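Local coordinates for protein serine protease (Nocardiopsis alba, PDB 2OUA) that probably cleaves peptide bonds as a chymotrypsin-like serine endopeptidase of the S1 family, this chain being the protease part of a longer precursor, at residues I45-G50 with T68-L73; G50-S55 with A63-T68; N75-Y80 with C101-T106; S89-A94 with E174-L179. All coordinates share one frame; numbering follows the deposited sequence.

How the contacts relate
Contacts 1 and 2 hold the same two strands, 48-56 and 62-69, share Gly50 and Thr68, and lie nested along the chain; both are partly buried and built largely on backbone bonds, each with a beta bulge. Contact 3 is the buried one, where a single hydroxyl bond and a tyrosine ring join strand 76-78 to a barrel strand. Contact 4 lies at the surface and depends on one serine-asparagine pair between a loop and helix 176-181. That helix also meets contact 2, since Ala63 N packs 3.8 Å from Met178 SD. Polar side chains thus do most of the work in contacts 3 and 4, while strand pairing dominates the first two.

Contact 1. Residues I45-G50 with T68-L73; sequences IGNGRG and TSNFTL
Asn70 and Asn47 meet across this contact as two stacked amides, their planes only 4° apart. Followed outward, Asn70 begins with CB, 3.4 Å from Asn47 O. CG comes next and lies 3.7 Å from Asn47 ND2, over the neighbouring amide. At the tip, ND2 turns an N-H to Asn47 O at 3.0 Å; the bond is fairly straight, 158° at the hydrogen, and the acceptor lies near the plane of the Asn70 amide, although the donor is tilted from that of the carbonyl. A water links Asn47 O to Ser69 OG as well, and Asn47 OD1 takes a bond from Ala1 N, so the N-terminus of the chain is drawn into this corner.

The Phe71 ring brings its CE1 to 3.8 Å from Ile45 CG2. Arg49 folds back, bent at chi2 (-72°), and its NH1 reaches Gly46 O and Gly48 O, bracing the type II' turn Ile45-Gly48. Arg49 O accepts from Thr68 N at 2.7 Å and from Ser69 N at 3.2 Å, both donors lying on one face of the carbonyl, while Arg49 N donates to Ser69 O. Two residues opposite one make this a classic beta bulge in an antiparallel hairpin.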
loop_
_atom_site.group_PDB
_atom_site.type_symbol
_atom_site.label_atom_id
_atom_site.label_comp_id
_atom_site.label_asym_id
_atom_site.label_seq_id
_atom_site.Cartn_x
_atom_site.Cartn_y
_atom_site.Cartn_z
ATOM N N ILE A 45 -12.704 3.283 -7.964
ATOM C CA ILE A 45 -12.888 3.178 -6.523
ATOM C C ILE A 45 -14.099 4.039 -6.188
ATOM O O ILE A 45 -14.036 5.269 -6.223
ATOM C CB ILE A 45 -11.638 3.656 -5.738
ATOM C CG1 ILE A 45 -11.961 3.701 -4.244
ATOM C CG2 ILE A 45 -11.165 5.003 -6.249
ATOM C CD1 ILE A 45 -10.744 3.900 -3.363
ATOM N N GLY A 46 -15.211 3.382 -5.880
ATOM C CA GLY A 46 -16.425 4.118 -5.592
ATOM C C GLY A 46 -16.766 4.865 -6.867
ATOM O O GLY A 46 -16.689 4.295 -7.957
ATOM N N ASN A 47 -17.120 6.138 -6.747
ATOM C CA ASN A 47 -17.454 6.944 -7.915
ATOM C C ASN A 47 -16.178 7.603 -8.429
ATOM O O ASN A 47 -16.218 8.492 -9.280
ATOM C CB ASN A 47 -18.478 8.015 -7.536
ATOM C CG ASN A 47 -17.898 9.078 -6.623
ATOM O OD1 ASN A 47 -16.955 8.819 -5.871
ATOM N ND2 ASN A 47 -18.466 10.277 -6.673
ATOM N N GLY A 48 -15.041 7.162 -7.899
ATOM C CA GLY A 48 -13.768 7.726 -8.311
ATOM C C GLY A 48 -13.108 6.957 -9.438
ATOM O O GLY A 48 -13.301 5.750 -9.574
ATOM N N ARG A 49 -12.328 7.662 -10.251
ATOM C CA ARG A 49 -11.622 7.052 -11.374
ATOM C C ARG A 49 -10.179 7.541 -11.389
ATOM O O ARG A 49 -9.904 8.707 -11.108
ATOM C CB ARG A 49 -12.302 7.422 -12.696
ATOM C CG ARG A 49 -13.746 6.955 -12.815
ATOM C CD ARG A 49 -13.841 5.447 -13.006
ATOM N NE ARG A 49 -15.226 4.993 -13.107
ATOM C CZ ARG A 49 -16.037 4.810 -12.067
ATOM N NH1 ARG A 49 -15.609 5.034 -10.831
ATOM N NH2 ARG A 49 -17.286 4.403 -12.265
ATOM N N GLY A 50 -9.258 6.648 -11.724
ATOM C CA GLY A 50 -7.860 7.027 -11.758
ATOM C C GLY A 50 -7.077 6.204 -12.752
ATOM O O GLY A 50 -7.633 5.336 -13.426
ATOM N N THR A 68 -8.409 10.891 -11.804
ATOM C CA THR A 68 -8.838 11.652 -12.969
ATOM C C THR A 68 -10.223 12.232 -12.696
ATOM O O THR A 68 -10.638 13.210 -13.322
ATOM C CB THR A 68 -8.871 10.780 -14.243
ATOM O OG1 THR A 68 -9.672 9.619 -14.013
ATOM C CG2 THR A 68 -7.455 10.355 -14.629
ATOM N N SER A 69 -10.940 11.622 -11.752
ATOM C CA SER A 69 -12.259 12.116 -11.384
ATOM C C SER A 69 -12.717 11.621 -10.015
ATOM O O SER A 69 -12.550 10.449 -9.667
ATOM C CB SER A 69 -13.302 11.737 -12.443
ATOM O OG SER A 69 -13.538 10.343 -12.471
ATOM N N ASN A 70 -13.282 12.543 -9.243
ATOM C CA ASN A 70 -13.809 12.260 -7.915
ATOM C C ASN A 70 -12.870 11.603 -6.909
ATOM O O ASN A 70 -13.216 10.602 -6.284
ATOM C CB ASN A 70 -15.085 11.431 -8.038
ATOM C CG ASN A 70 -16.149 12.135 -8.850
ATOM O OD1 ASN A 70 -16.374 13.332 -8.685
ATOM N ND2 ASN A 70 -16.813 11.396 -9.730
ATOM N N PHE A 71 -11.681 12.172 -6.751
ATOM C CA PHE A 71 -10.724 11.667 -5.777
ATOM C C PHE A 71 -10.642 12.689 -4.648
ATOM O O PHE A 71 -10.208 13.819 -4.865
ATOM C CB PHE A 71 -9.337 11.497 -6.408
ATOM C CG PHE A 71 -9.019 10.087 -6.833
ATOM C CD1 PHE A 71 -9.968 9.308 -7.486
ATOM C CD2 PHE A 71 -7.754 9.555 -6.610
ATOM C CE1 PHE A 71 -9.656 8.017 -7.917
ATOM C CE2 PHE A 71 -7.433 8.264 -7.037
ATOM C CZ PHE A 71 -8.384 7.496 -7.691
ATOM N N THR A 72 -11.083 12.302 -3.456
ATOM C CA THR A 72 -11.016 13.188 -2.296
ATOM C C THR A 72 -10.023 12.554 -1.330
ATOM O O THR A 72 -10.281 11.485 -0.793
ATOM C CB THR A 72 -12.381 13.320 -1.603
ATOM O OG1 THR A 72 -13.311 13.947 -2.494
ATOM C CG2 THR A 72 -12.255 14.159 -0.342
ATOM N N LEU A 73 -8.891 13.216 -1.115
ATOM C CA LEU A 73 -7.864 12.664 -0.239
ATOM C C LEU A 73 -8.165 12.795 1.245
ATOM O O LEU A 73 -8.871 13.711 1.677
ATOM C CB LEU A 73 -6.510 13.318 -0.533
ATOM C CG LEU A 73 -6.015 13.280 -1.984
ATOM C CD1 LEU A 73 -4.597 13.818 -2.039
ATOM C CD2 LEU A 73 -6.059 11.858 -2.525
HETATM O O HOH W 1 -16.257 9.530 -12.002
#

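Contact 2. Residues G50-S55 with A63-T68; sequences GVFERS and AFVRGT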
loop_
_atom_site.group_PDB
_atom_site.type_symbol
_atom_site.label_atom_id
_atom_site.label_comp_id
_atom_site.label_asym_id
_atom_site.label_seq_id
_atom_site.Cartn_x
_atom_site.Cartn_y
_atom_site.Cartn_z
ATOM N N GLY A 50 -9.258 6.648 -11.724
ATOM C CA GLY A 50 -7.860 7.027 -11.758
ATOM C C GLY A 50 -7.077 6.204 -12.752
ATOM O O GLY A 50 -7.633 5.336 -13.426
ATOM N N VAL A 51 -5.780 6.470 -12.832
ATOM C CA VAL A 51 -4.909 5.755 -13.753
ATOM C C VAL A 51 -3.524 5.590 -13.146
ATOM O O VAL A 51 -3.036 6.480 -12.447
ATOM C CB VAL A 51 -4.784 6.525 -15.088
ATOM C CG1 VAL A 51 -4.251 7.925 -14.823
ATOM C CG2 VAL A 51 -3.863 5.782 -16.044
ATOM N N PHE A 52 -2.896 4.446 -13.399
ATOM C CA PHE A 52 -1.550 4.209 -12.892
ATOM C C PHE A 52 -0.611 5.148 -13.645
ATOM O O PHE A 52 -0.351 4.959 -14.838
ATOM C CB PHE A 52 -1.125 2.750 -13.122
ATOM C CG PHE A 52 -1.616 1.799 -12.065
ATOM C CD1 PHE A 52 -2.946 1.400 -12.022
ATOM C CD2 PHE A 52 -0.740 1.317 -11.091
ATOM C CE1 PHE A 52 -3.406 0.536 -11.023
ATOM C CE2 PHE A 52 -1.190 0.451 -10.086
ATOM C CZ PHE A 52 -2.526 0.061 -10.052
ATOM N N GLU A 53 -0.126 6.170 -12.947
ATOM C CA GLU A 53 0.785 7.152 -13.537
ATOM C C GLU A 53 2.212 6.630 -13.498
ATOM O O GLU A 53 2.987 6.828 -14.432
ATOM C CB GLU A 53 0.702 8.478 -12.773
ATOM C CG GLU A 53 1.701 9.522 -13.257
ATOM C CD GLU A 53 1.595 10.843 -12.512
ATOM O OE1 GLU A 53 2.419 11.743 -12.786
ATOM O OE2 GLU A 53 0.697 10.990 -11.658
ATOM N N ARG A 54 2.549 5.957 -12.404
ATOM C CA ARG A 54 3.870 5.383 -12.219
ATOM C C ARG A 54 3.685 3.943 -11.759
ATOM O O ARG A 54 2.753 3.645 -11.008
ATOM C CB ARG A 54 4.640 6.151 -11.141
ATOM C CG ARG A 54 4.886 7.617 -11.445
ATOM C CD ARG A 54 6.189 7.819 -12.194
ATOM N NE ARG A 54 6.605 9.217 -12.164
ATOM C CZ ARG A 54 7.849 9.632 -12.375
ATOM N NH1 ARG A 54 8.807 8.751 -12.634
ATOM N NH2 ARG A 54 8.138 10.924 -12.316
ATOM N N SER A 55 4.556 3.051 -12.216
ATOM C CA SER A 55 4.473 1.656 -11.801
ATOM C C SER A 55 5.751 0.917 -12.130
ATOM O O SER A 55 6.245 0.990 -13.254
ATOM C CB SER A 55 3.299 0.942 -12.474
ATOM O OG SER A 55 3.190 -0.399 -11.996
ATOM N N ALA A 63 3.830 1.841 -7.042
ATOM C CA ALA A 63 3.017 2.512 -8.035
ATOM C C ALA A 63 2.289 3.713 -7.452
ATOM O O ALA A 63 2.091 3.813 -6.237
ATOM C CB ALA A 63 2.006 1.534 -8.621
ATOM N N PHE A 64 1.920 4.634 -8.333
ATOM C CA PHE A 64 1.166 5.814 -7.933
ATOM C C PHE A 64 0.007 5.928 -8.903
ATOM O O PHE A 64 0.205 5.974 -10.121
ATOM C CB PHE A 64 1.998 7.096 -8.012
ATOM C CG PHE A 64 1.200 8.345 -7.703
ATOM C CD1 PHE A 64 0.715 8.578 -6.415
ATOM C CD2 PHE A 64 0.890 9.259 -8.711
ATOM C CE1 PHE A 64 -0.072 9.702 -6.136
ATOM C CE2 PHE A 64 0.103 10.386 -8.444
ATOM C CZ PHE A 64 -0.379 10.607 -7.154
ATOM N N VAL A 65 -1.200 5.943 -8.356
ATOM C CA VAL A 65 -2.403 6.074 -9.160
ATOM C C VAL A 65 -2.857 7.521 -9.043
ATOM O O VAL A 65 -3.054 8.023 -7.939
ATOM C CB VAL A 65 -3.525 5.154 -8.641
ATOM C CG1 VAL A 65 -4.831 5.460 -9.364
ATOM C CG2 VAL A 65 -3.135 3.695 -8.856
ATOM N N ARG A 66 -3.005 8.188 -10.184
ATOM C CA ARG A 66 -3.445 9.580 -10.216
ATOM C C ARG A 66 -4.950 9.624 -10.465
ATOM O O ARG A 66 -5.454 8.979 -11.384
ATOM C CB ARG A 66 -2.707 10.336 -11.325
ATOM C CG ARG A 66 -3.372 11.636 -11.753
ATOM C CD ARG A 66 -2.565 12.320 -12.845
ATOM N NE ARG A 66 -3.285 13.439 -13.445
ATOM C CZ ARG A 66 -4.261 13.309 -14.342
ATOM N NH1 ARG A 66 -4.637 12.104 -14.745
ATOM N NH2 ARG A 66 -4.857 14.387 -14.831
ATOM N N GLY A 67 -5.663 10.375 -9.637
ATOM C CA GLY A 67 -7.100 10.475 -9.808
ATOM C C GLY A 67 -7.447 11.336 -11.006
ATOM O O GLY A 67 -6.838 12.384 -11.214
ATOM N N THR A 68 -8.409 10.891 -11.804
ATOM C CA THR A 68 -8.838 11.652 -12.969
ATOM C C THR A 68 -10.223 12.232 -12.696
ATOM O O THR A 68 -10.638 13.210 -13.322
ATOM C CB THR A 68 -8.871 10.780 -14.243
ATOM O OG1 THR A 68 -9.672 9.619 -14.013
ATOM C CG2 THR A 68 -7.455 10.355 -14.629
#
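Phe52 and Val65 form the dense half of this antiparallel pairing. Val65 CG2 sits 3.7 Å from the centroid of the Phe52 ring and almost exactly on its normal, a CH-pi contact over the face. Val65 has CG1 anti to its backbone N (chi1 172°), which leaves CG2 to meet the ring while CG1 lies against the backbone of Val51. Ala63 CB comes to the edge of the same ring, 3.7 Å from Phe52 CE2. Val43 and Thr32 of adjoining strands close in on this apolar face. The hairpin belongs to the N-terminal sheet of the chymotrypsin-like fold, and the Ala63 side chain lies about 7 Å from that of Asp61, predicted to belong to the charge relay.

On the other face Phe64 is buried against Val31 and Leu184, but its neighbours are looser. Val51 CG1 rests 3.8 Å from Arg66 O and only loosely against Thr68 CG2. Thr68 and Arg54 are exposed, and the ends of Arg54 and Arg66 lead away.

Along the backbone, Val51 and Arg66 exchange two hydrogen bonds. Beyond them Phe64 O accepts from both Glu53 N, at 2.9 Å, and Arg54 N, at 3.3 Å, a classic beta bulge. Glu53, the bulge residue, runs out extended alongside Phe64, its OE2 in the ring plane, 3.3 Å from Phe64 CE2.

Among the neighbours of Glu53 OE2 are the Asn23 amide, which bonds it, and the Phe64 edge, whose C-H groups are at most weakly favourable; Arg66 NE, 5.0 Å away, would add at most a modest stabilisation of its charge.

Contact 3. Residues N75-Y80 with C101-T106; sequences NLVSRY and CRSGST
The first torsions of Ser103 and Tyr80 bring the two together: Ser103 OG stands anti to its backbone N (chi1 180°), while the Tyr80 ring is anti to its carbonyl carbon (chi1 -70°) and swings toward strand 99-104. That strand belongs to the six-stranded antiparallel barrel of the chymotrypsin-like fold, and strand 76-78 runs against it here without pairing to it. The one hydrogen bond between the segments goes from Ser103 OG to Ser78 O at 2.7 Å, the donor tilted modestly from the carbonyl plane. The same hydroxyl oxygen lies at the edge of the tyrosine ring, 3.4 Å from Tyr80 CE1, and Ser103 CB rests 3.6 Å from Val77 CG1, so the buried serine is enclosed by polar and apolar neighbours together.

Farther along, Tyr80 CE1 approaches Gly104 O at 3.3 Å. The phenol end passes Ser105 CA, but its hydroxyl has its polar partner in Gly6 O, beyond the two segments. Ser105 OG, for its part, is bonded by Arg14 NH1. The backbone before the ring is held locally: Tyr80 N donates to Ser78 OG in an ST turn, and that oxygen, Ser78 OG, sits 3.6 Å above the ring plane of Tyr80, over its centre.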
loop_
_atom_site.group_PDB
_atom_site.type_symbol
_atom_site.label_atom_id
_atom_site.label_comp_id
_atom_site.label_asym_id
_atom_site.label_seq_id
_atom_site.Cartn_x
_atom_site.Cartn_y
_atom_site.Cartn_z
ATOM N N ASN A 75 -6.242 11.543 5.326
ATOM C CA ASN A 75 -5.000 11.097 5.944
ATOM C C ASN A 75 -5.380 9.906 6.819
ATOM O O ASN A 75 -4.832 9.705 7.901
ATOM C CB ASN A 75 -4.376 12.217 6.791
ATOM C CG ASN A 75 -5.086 12.418 8.115
ATOM O OD1 ASN A 75 -6.314 12.439 8.179
ATOM N ND2 ASN A 75 -4.308 12.586 9.183
ATOM N N LEU A 76 -6.322 9.112 6.323
ATOM C CA LEU A 76 -6.818 7.954 7.052
ATOM C C LEU A 76 -6.484 6.594 6.445
ATOM O O LEU A 76 -6.229 6.469 5.248
ATOM C CB LEU A 76 -8.340 8.049 7.193
ATOM C CG LEU A 76 -8.925 9.330 7.785
ATOM C CD1 LEU A 76 -10.451 9.259 7.736
ATOM C CD2 LEU A 76 -8.441 9.506 9.214
ATOM N N VAL A 77 -6.516 5.580 7.305
ATOM C CA VAL A 77 -6.291 4.187 6.940
ATOM C C VAL A 77 -7.359 3.405 7.701
ATOM O O VAL A 77 -7.457 3.520 8.923
ATOM C CB VAL A 77 -4.892 3.690 7.384
ATOM C CG1 VAL A 77 -4.766 2.175 7.132
ATOM C CG2 VAL A 77 -3.812 4.444 6.624
ATOM N N SER A 78 -8.162 2.620 6.986
ATOM C CA SER A 78 -9.218 1.840 7.627
ATOM C C SER A 78 -8.684 0.705 8.487
ATOM O O SER A 78 -7.747 0.011 8.095
ATOM C CB SER A 78 -10.163 1.258 6.577
ATOM O OG SER A 78 -11.167 0.465 7.190
ATOM N N ARG A 79 -9.291 0.516 9.658
ATOM C CA ARG A 79 -8.892 -0.558 10.562
ATOM C C ARG A 79 -9.922 -1.685 10.519
ATOM O O ARG A 79 -9.903 -2.600 11.342
ATOM C CB ARG A 79 -8.727 -0.022 11.988
ATOM C CG ARG A 79 -7.615 1.014 12.097
ATOM C CD ARG A 79 -7.522 1.640 13.487
ATOM N NE ARG A 79 -6.996 0.723 14.496
ATOM C CZ ARG A 79 -7.740 0.057 15.380
ATOM N NH1 ARG A 79 -9.061 0.199 15.389
ATOM N NH2 ARG A 79 -7.159 -0.743 16.270
ATOM N N TYR A 80 -10.819 -1.603 9.542
ATOM C CA TYR A 80 -11.851 -2.616 9.330
ATOM C C TYR A 80 -12.403 -3.268 10.608
ATOM O O TYR A 80 -13.054 -2.607 11.419
ATOM C CB TYR A 80 -11.310 -3.702 8.389
ATOM C CG TYR A 80 -11.124 -3.247 6.952
ATOM C CD1 TYR A 80 -9.880 -2.811 6.481
ATOM C CD2 TYR A 80 -12.197 -3.258 6.066
ATOM C CE1 TYR A 80 -9.719 -2.404 5.146
ATOM C CE2 TYR A 80 -12.049 -2.855 4.746
ATOM C CZ TYR A 80 -10.815 -2.432 4.287
ATOM O OH TYR A 80 -10.698 -2.052 2.967
ATOM N N CYS A 101 0.990 -2.514 11.434
ATOM C CA CYS A 101 -0.296 -3.095 11.065
ATOM C C CYS A 101 -0.545 -2.906 9.583
ATOM O O CYS A 101 -0.076 -1.936 8.980
ATOM C CB CYS A 101 -1.442 -2.444 11.843
ATOM S SG CYS A 101 -1.371 -2.585 13.659
ATOM N N ARG A 102 -1.300 -3.836 9.007
ATOM C CA ARG A 102 -1.624 -3.805 7.590
ATOM C C ARG A 102 -3.127 -3.676 7.382
ATOM O O ARG A 102 -3.922 -4.265 8.122
ATOM C CB ARG A 102 -1.129 -5.092 6.915
ATOM C CG ARG A 102 -1.485 -5.199 5.440
ATOM C CD ARG A 102 -1.275 -6.610 4.916
ATOM N NE ARG A 102 -2.060 -7.598 5.658
ATOM C CZ ARG A 102 -3.390 -7.637 5.692
ATOM N NH1 ARG A 102 -4.111 -6.745 5.022
ATOM N NH2 ARG A 102 -4.004 -8.572 6.409
ATOM N N SER A 103 -3.515 -2.897 6.377
ATOM C CA SER A 103 -4.925 -2.722 6.057
ATOM C C SER A 103 -5.130 -3.208 4.627
ATOM O O SER A 103 -4.473 -2.725 3.709
ATOM C CB SER A 103 -5.327 -1.249 6.171
ATOM O OG SER A 103 -6.703 -1.085 5.856
ATOM N N GLY A 104 -6.032 -4.171 4.444
ATOM C CA GLY A 104 -6.294 -4.705 3.113
ATOM C C GLY A 104 -7.778 -4.944 2.903
ATOM O O GLY A 104 -8.499 -5.217 3.864
ATOM N N SER A 105 -8.240 -4.868 1.656
ATOM C CA SER A 105 -9.663 -5.045 1.367
ATOM C C SER A 105 -10.211 -6.474 1.447
ATOM O O SER A 105 -11.430 -6.672 1.443
ATOM C CB SER A 105 -10.005 -4.441 -0.001
ATOM O OG SER A 105 -9.353 -5.120 -1.056
ATOM N N THR A 106 -9.332 -7.471 1.519
ATOM C CA THR A 106 -9.803 -8.851 1.613
ATOM C C THR A 106 -9.914 -9.335 3.060
ATOM O O THR A 106 -10.975 -9.789 3.491
ATOM C CB THR A 106 -8.878 -9.829 0.847
ATOM O OG1 THR A 106 -8.915 -9.529 -0.553
ATOM C CG2 THR A 106 -9.337 -11.276 1.054
#

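Contact 4. Residues S89-A94 with E174-L179; sequences SGSSTA and EVNPML
Ser91 and Asn176 grip each other by two hydrogen bonds that use both ends of the asparagine amide. Ser91 OG donates to Asn176 OD1 at 2.7 Å, lying in the carbonyl plane and on a lone pair. In return Asn176 ND2 donates to Ser91 O at 3.1 Å, with 147° at the hydrogen and the acceptor moderately tilted from the amide plane. The serine hydroxyl is set between its own backbone N and carbonyl carbon; this torsion (chi1 59°) turns OG to the side where the backbone already presents O.

Around this pair the packing is light. Val175 CG1 comes to 3.9 Å from Ser91 CB, and Leu179 CD1 passes Ser91 OG at 3.8 Å. On the flank, Thr93 OG1 approaches Asn176 ND2 to 3.6 Å, the two side chains crossing obliquely.

The next shell positions both partners. Asn176 belongs to helix 176-181, which comes shortly after barrel strand 167-174. The loop is also tied to strand 152-160 through Gln152 and Gln154, which bond the backbone of Ser92 and Ala94. Arg117 joins the two segments indirectly, with NE in a salt bridge to Glu174 and NH2 on Ala94 O.

A turned amide would set OD1 against Ser91 O, two acceptors, so the pair of bonds favours this orientation of Asn176. Neither Ser91 nor Asn176 titrates in the ordinary acid range, so this direct link should depend little on pH, whereas the Glu174-Arg117 salt bridge would probably weaken if the carboxylate were protonated.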
loop_
_atom_site.group_PDB
_atom_site.type_symbol
_atom_site.label_atom_id
_atom_site.label_comp_id
_atom_site.label_asym_id
_atom_site.label_seq_id
_atom_site.Cartn_x
_atom_site.Cartn_y
_atom_site.Cartn_z
ATOM N N SER A 89 0.249 10.929 9.939
ATOM C CA SER A 89 0.826 12.235 10.250
ATOM C C SER A 89 2.203 12.389 9.612
ATOM O O SER A 89 2.797 13.465 9.637
ATOM C CB SER A 89 0.933 12.423 11.767
ATOM O OG SER A 89 1.937 11.592 12.318
ATOM N N GLY A 90 2.708 11.304 9.034
ATOM C CA GLY A 90 4.010 11.352 8.394
ATOM C C GLY A 90 4.463 9.967 7.984
ATOM O O GLY A 90 3.668 9.028 7.997
ATOM N N SER A 91 5.734 9.837 7.619
ATOM C CA SER A 91 6.271 8.547 7.214
ATOM C C SER A 91 7.641 8.264 7.820
ATOM O O SER A 91 8.519 7.725 7.149
ATOM C CB SER A 91 6.355 8.458 5.683
ATOM O OG SER A 91 7.169 9.484 5.144
ATOM N N SER A 92 7.831 8.636 9.083
ATOM C CA SER A 92 9.102 8.368 9.745
ATOM C C SER A 92 9.229 6.852 9.837
ATOM O O SER A 92 8.298 6.166 10.265
ATOM C CB SER A 92 9.133 8.977 11.148
ATOM O OG SER A 92 9.100 10.391 11.087
ATOM N N THR A 93 10.385 6.340 9.431
ATOM C CA THR A 93 10.638 4.906 9.436
ATOM C C THR A 93 10.657 4.308 10.838
ATOM O O THR A 93 11.334 4.814 11.734
ATOM C CB THR A 93 11.982 4.592 8.748
ATOM O OG1 THR A 93 11.975 5.139 7.423
ATOM C CG2 THR A 93 12.200 3.093 8.661
ATOM N N ALA A 94 9.909 3.227 11.017
ATOM C CA ALA A 94 9.849 2.542 12.299
ATOM C C ALA A 94 11.030 1.578 12.396
ATOM O O ALA A 94 11.449 0.983 11.398
ATOM C CB ALA A 94 8.532 1.781 12.427
ATOM N N GLU A 174 8.666 -0.222 0.763
ATOM C CA GLU A 174 8.804 0.977 1.585
ATOM C C GLU A 174 8.159 2.170 0.895
ATOM O O GLU A 174 8.268 2.325 -0.326
ATOM C CB GLU A 174 10.281 1.274 1.852
ATOM C CG GLU A 174 10.977 0.284 2.788
ATOM C CD GLU A 174 10.609 0.478 4.251
ATOM O OE1 GLU A 174 10.086 1.557 4.607
ATOM O OE2 GLU A 174 10.865 -0.446 5.056
ATOM N N VAL A 175 7.502 3.022 1.676
ATOM C CA VAL A 175 6.825 4.176 1.101
ATOM C C VAL A 175 7.746 5.350 0.763
ATOM O O VAL A 175 7.567 6.001 -0.265
ATOM C CB VAL A 175 5.689 4.679 2.036
ATOM C CG1 VAL A 175 6.278 5.343 3.279
ATOM C CG2 VAL A 175 4.783 5.649 1.277
ATOM N N ASN A 176 8.736 5.618 1.605
ATOM C CA ASN A 176 9.622 6.750 1.351
ATOM C C ASN A 176 10.326 6.732 0.003
ATOM O O ASN A 176 10.467 7.776 -0.634
ATOM C CB ASN A 176 10.628 6.912 2.491
ATOM C CG ASN A 176 9.988 7.507 3.730
ATOM O OD1 ASN A 176 8.961 8.179 3.636
ATOM N ND2 ASN A 176 10.593 7.281 4.894
ATOM N N PRO A 177 10.790 5.556 -0.452
ATOM C CA PRO A 177 11.460 5.534 -1.753
ATOM C C PRO A 177 10.535 6.019 -2.875
ATOM O O PRO A 177 10.999 6.599 -3.861
ATOM C CB PRO A 177 11.851 4.069 -1.911
ATOM C CG PRO A 177 12.148 3.662 -0.491
ATOM C CD PRO A 177 10.983 4.279 0.261
ATOM N N MET A 178 9.234 5.782 -2.726
ATOM C CA MET A 178 8.269 6.212 -3.735
ATOM C C MET A 178 8.051 7.720 -3.637
ATOM O O MET A 178 8.045 8.419 -4.650
ATOM C CB MET A 178 6.921 5.499 -3.553
ATOM C CG MET A 178 6.960 3.992 -3.767
ATOM S SD MET A 178 5.303 3.245 -3.800
ATOM C CE MET A 178 4.995 3.014 -2.058
ATOM N N LEU A 179 7.865 8.214 -2.419
ATOM C CA LEU A 179 7.647 9.637 -2.201
ATOM C C LEU A 179 8.836 10.434 -2.721
ATOM O O LEU A 179 8.670 11.468 -3.367
ATOM C CB LEU A 179 7.458 9.926 -0.709
ATOM C CG LEU A 179 6.323 9.165 -0.018
ATOM C CD1 LEU A 179 6.320 9.472 1.472
ATOM C CD2 LEU A 179 5.000 9.549 -0.651
#